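Local structure of ribonuclease VapC2 (Rickettsia felis, 3ZVK) at residues Ile2-Thr7 and Ser104-Glu109. The protein cleaves single-stranded RNA as the magnesium-dependent toxin of a type II toxin-antitoxin pair, and is held in complex with the antitoxin VapB2. The protein carries 1 engineered substitution. Residues are numbered along the deposited sequence; the frame is centred on the assembly and turned at random.
Sequences IYMLGT and SHAIAE. Engineered in segment 2-7: Gly-6 (natural residue Asp).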
ATOM      1  N   ILE A   2       1.683  28.405 -12.573  1.00 57.58           N
ATOM      2  CA  ILE A   2       2.715  27.943 -11.634  1.00 53.09           C
ATOM      3  C   ILE A   2       4.018  28.705 -11.872  1.00 51.18           C
ATOM      4  O   ILE A   2       4.505  28.783 -12.995  1.00 48.92           O
ATOM      5  CB  ILE A   2       2.934  26.394 -11.694  1.00 55.95           C
ATOM      6  CG1 ILE A   2       1.612  25.625 -11.448  1.00 57.72           C
ATOM      7  CG2 ILE A   2       4.024  25.929 -10.715  1.00 54.86           C
ATOM      8  CD1 ILE A   2       1.647  24.122 -11.735  1.00 68.00           C
ATOM      9  N   TYR A   3       4.589  29.257 -10.799  1.00 45.39           N
ATOM     10  CA  TYR A   3       5.888  29.902 -10.833  1.00 43.31           C
ATOM     11  C   TYR A   3       6.803  29.034  -9.980  1.00 46.29           C
ATOM     12  O   TYR A   3       6.566  28.898  -8.784  1.00 46.94           O
ATOM     13  CB  TYR A   3       5.820  31.320 -10.261  1.00 42.99           C
ATOM     14  CG  TYR A   3       5.314  32.337 -11.256  1.00 45.21           C
ATOM     15  CD1 TYR A   3       3.950  32.512 -11.472  1.00 46.13           C
ATOM     16  CD2 TYR A   3       6.205  33.117 -12.009  1.00 46.91           C
ATOM     17  CE1 TYR A   3       3.478  33.445 -12.395  1.00 48.81           C
ATOM     18  CE2 TYR A   3       5.743  34.057 -12.926  1.00 44.76           C
ATOM     19  CZ  TYR A   3       4.372  34.228 -13.107  1.00 53.80           C
ATOM     20  OH  TYR A   3       3.865  35.155 -14.002  1.00 54.61           O
ATOM     21  N   MET A   4       7.806  28.404 -10.589  1.00 41.05           N
ATOM     22  CA  MET A   4       8.765  27.573  -9.859  1.00 38.90           C
ATOM     23  C   MET A   4      10.040  28.383  -9.673  1.00 46.08           C
ATOM     24  O   MET A   4      10.547  28.967 -10.644  1.00 48.06           O
ATOM     25  CB  MET A   4       9.043  26.257 -10.602  1.00 40.72           C
ATOM     26  CG  MET A   4       7.812  25.411 -10.769  1.00 44.49           C
ATOM     27  SD  MET A   4       8.085  23.745 -11.373  1.00 49.43           S
ATOM     28  CE  MET A   4       8.546  22.945  -9.857  1.00 44.13           C
ATOM     29  N   LEU A   5      10.530  28.488  -8.429  1.00 41.49           N
ATOM     30  CA  LEU A   5      11.768  29.258  -8.181  1.00 40.40           C
ATOM     31  C   LEU A   5      12.981  28.360  -8.288  1.00 40.85           C
ATOM     32  O   LEU A   5      12.956  27.205  -7.830  1.00 38.69           O
ATOM     33  CB  LEU A   5      11.768  29.954  -6.796  1.00 39.38           C
ATOM     34  CG  LEU A   5      10.487  30.624  -6.357  1.00 42.88           C
ATOM     35  CD1 LEU A   5      10.556  30.981  -4.869  1.00 42.08           C
ATOM     36  CD2 LEU A   5      10.183  31.837  -7.234  1.00 42.69           C
ATOM     37  N   GLY A   6      14.013  28.888  -8.923  1.00 39.36           N
ATOM     38  CA  GLY A   6      15.301  28.214  -9.091  1.00 39.93           C
ATOM     39  C   GLY A   6      16.111  28.327  -7.814  1.00 44.72           C
ATOM     40  O   GLY A   6      15.723  29.042  -6.883  1.00 45.00           O
ATOM     41  N   THR A   7      17.228  27.621  -7.753  1.00 42.64           N
ATOM     42  CA  THR A   7      18.090  27.562  -6.571  1.00 42.37           C
ATOM     43  C   THR A   7      18.653  28.938  -6.207  1.00 47.43           C
ATOM     44  O   THR A   7      18.589  29.318  -5.035  1.00 46.80           O
ATOM     45  CB  THR A   7      19.176  26.479  -6.757  1.00 49.73           C
ATOM     46  OG1 THR A   7      18.525  25.252  -7.112  1.00 49.50           O
ATOM     47  CG2 THR A   7      20.028  26.260  -5.495  1.00 43.29           C
ATOM     48  N   SER A 104      13.853  20.940 -16.626  1.00 49.95           N
ATOM     49  CA  SER A 104      13.001  19.840 -17.124  1.00 51.45           C
ATOM     50  C   SER A 104      11.673  19.824 -16.387  1.00 53.72           C
ATOM     51  O   SER A 104      10.635  19.592 -16.993  1.00 53.89           O
ATOM     52  CB  SER A 104      13.676  18.491 -16.876  1.00 55.16           C
ATOM     53  OG  SER A 104      14.883  18.424 -17.611  1.00 70.09           O
ATOM     54  N   HIS A 105      11.742  20.023 -15.059  1.00 48.91           N
ATOM     55  CA  HIS A 105      10.628  20.036 -14.118  1.00 47.17           C
ATOM     56  C   HIS A 105       9.688  21.198 -14.416  1.00 52.10           C
ATOM     57  O   HIS A 105       8.488  20.962 -14.496  1.00 53.85           O
ATOM     58  CB  HIS A 105      11.126  20.048 -12.657  1.00 45.08           C
ATOM     59  CG  HIS A 105      10.110  19.551 -11.677  1.00 47.30           C
ATOM     60  ND1 HIS A 105      10.420  19.394 -10.348  1.00 47.38           N
ATOM     61  CD2 HIS A 105       8.816  19.210 -11.860  1.00 49.05           C
ATOM     62  CE1 HIS A 105       9.323  18.946  -9.769  1.00 46.19           C
ATOM     63  NE2 HIS A 105       8.340  18.802 -10.642  1.00 47.73           N
ATOM     64  N   ALA A 106      10.220  22.430 -14.632  1.00 47.49           N
ATOM     65  CA  ALA A 106       9.402  23.592 -15.000  1.00 47.08           C
ATOM     66  C   ALA A 106       8.726  23.337 -16.360  1.00 50.87           C
ATOM     67  O   ALA A 106       7.531  23.595 -16.492  1.00 51.61           O
ATOM     68  CB  ALA A 106      10.250  24.859 -15.048  1.00 47.62           C
ATOM     69  N   ILE A 107       9.461  22.767 -17.340  1.00 46.65           N
ATOM     70  CA  ILE A 107       8.924  22.445 -18.659  1.00 48.23           C
ATOM     71  C   ILE A 107       7.764  21.456 -18.514  1.00 53.55           C
ATOM     72  O   ILE A 107       6.686  21.697 -19.058  1.00 54.73           O
ATOM     73  CB  ILE A 107      10.030  21.967 -19.663  1.00 52.05           C
ATOM     74  CG1 ILE A 107      11.011  23.080 -20.021  1.00 52.03           C
ATOM     75  CG2 ILE A 107       9.411  21.419 -20.963  1.00 53.47           C
ATOM     76  CD1 ILE A 107      12.382  22.630 -20.566  1.00 59.65           C
ATOM     77  N   ALA A 108       7.972  20.368 -17.753  1.00 50.50           N
ATOM     78  CA  ALA A 108       6.967  19.326 -17.515  1.00 51.55           C
ATOM     79  C   ALA A 108       5.711  19.818 -16.792  1.00 59.91           C
ATOM     80  O   ALA A 108       4.626  19.274 -17.030  1.00 62.45           O
ATOM     81  CB  ALA A 108       7.578  18.180 -16.760  1.00 50.60           C
ATOM     82  N   GLU A 109       5.849  20.840 -15.918  1.00 54.91           N
ATOM     83  CA  GLU A 109       4.724  21.432 -15.181  1.00 54.16           C
ATOM     84  C   GLU A 109       4.090  22.624 -15.938  1.00 58.34           C
ATOM     85  O   GLU A 109       3.078  23.169 -15.500  1.00 56.93           O
ATOM     86  CB  GLU A 109       5.182  21.884 -13.767  1.00 53.43           C
ATOM     87  CG  GLU A 109       5.651  20.783 -12.820  1.00 60.18           C
ATOM     88  CD  GLU A 109       4.690  19.691 -12.390  1.00 70.07           C
ATOM     89  OE1 GLU A 109       3.473  19.832 -12.631  1.00 58.94           O
ATOM     90  OE2 GLU A 109       5.156  18.695 -11.788  1.00 76.00           O
TER
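Met-4 sets its terminal methyl squarely over one face of the His-105 imidazole, CE lying 4.0 Å from the ring centroid and 6° off the normal, a CH-pi contact. The thioether gets there by a bend at its last torsion (chi3 82°), which turns CE toward the ring while SD stays closer to the helix backbone. There SD meets CA of Ala-106 at 3.9 Å and, on the next turn, CG of Glu-109 at 4.1 Å. The two segments belong to the PIN-domain alpha/beta core: strand 2-5, in the middle of the parallel sheet, runs nearly antiparallel (175°) to residues 104-109, the last part of helix 97-109, which packs on one side of that sheet. Ile-71, on the outermost strand 69-71, two places along the sheet, touches Met-4, His-105 and Glu-109 alike. A hydrogen bond between His-105 ND1 and Ser-37 OG helps set the rotation of the imidazole; at the ring edge His-105 NE2 makes a weak hydrogen bond of 3.4 Å to Glu-109 OE2. That carboxylate has a stronger partner in Lys-76, a salt bridge through OE1. Nearer the start of the strand, Ile-2 approaches the helix through CD1, 4.1 Å from the backbone O of Glu-109.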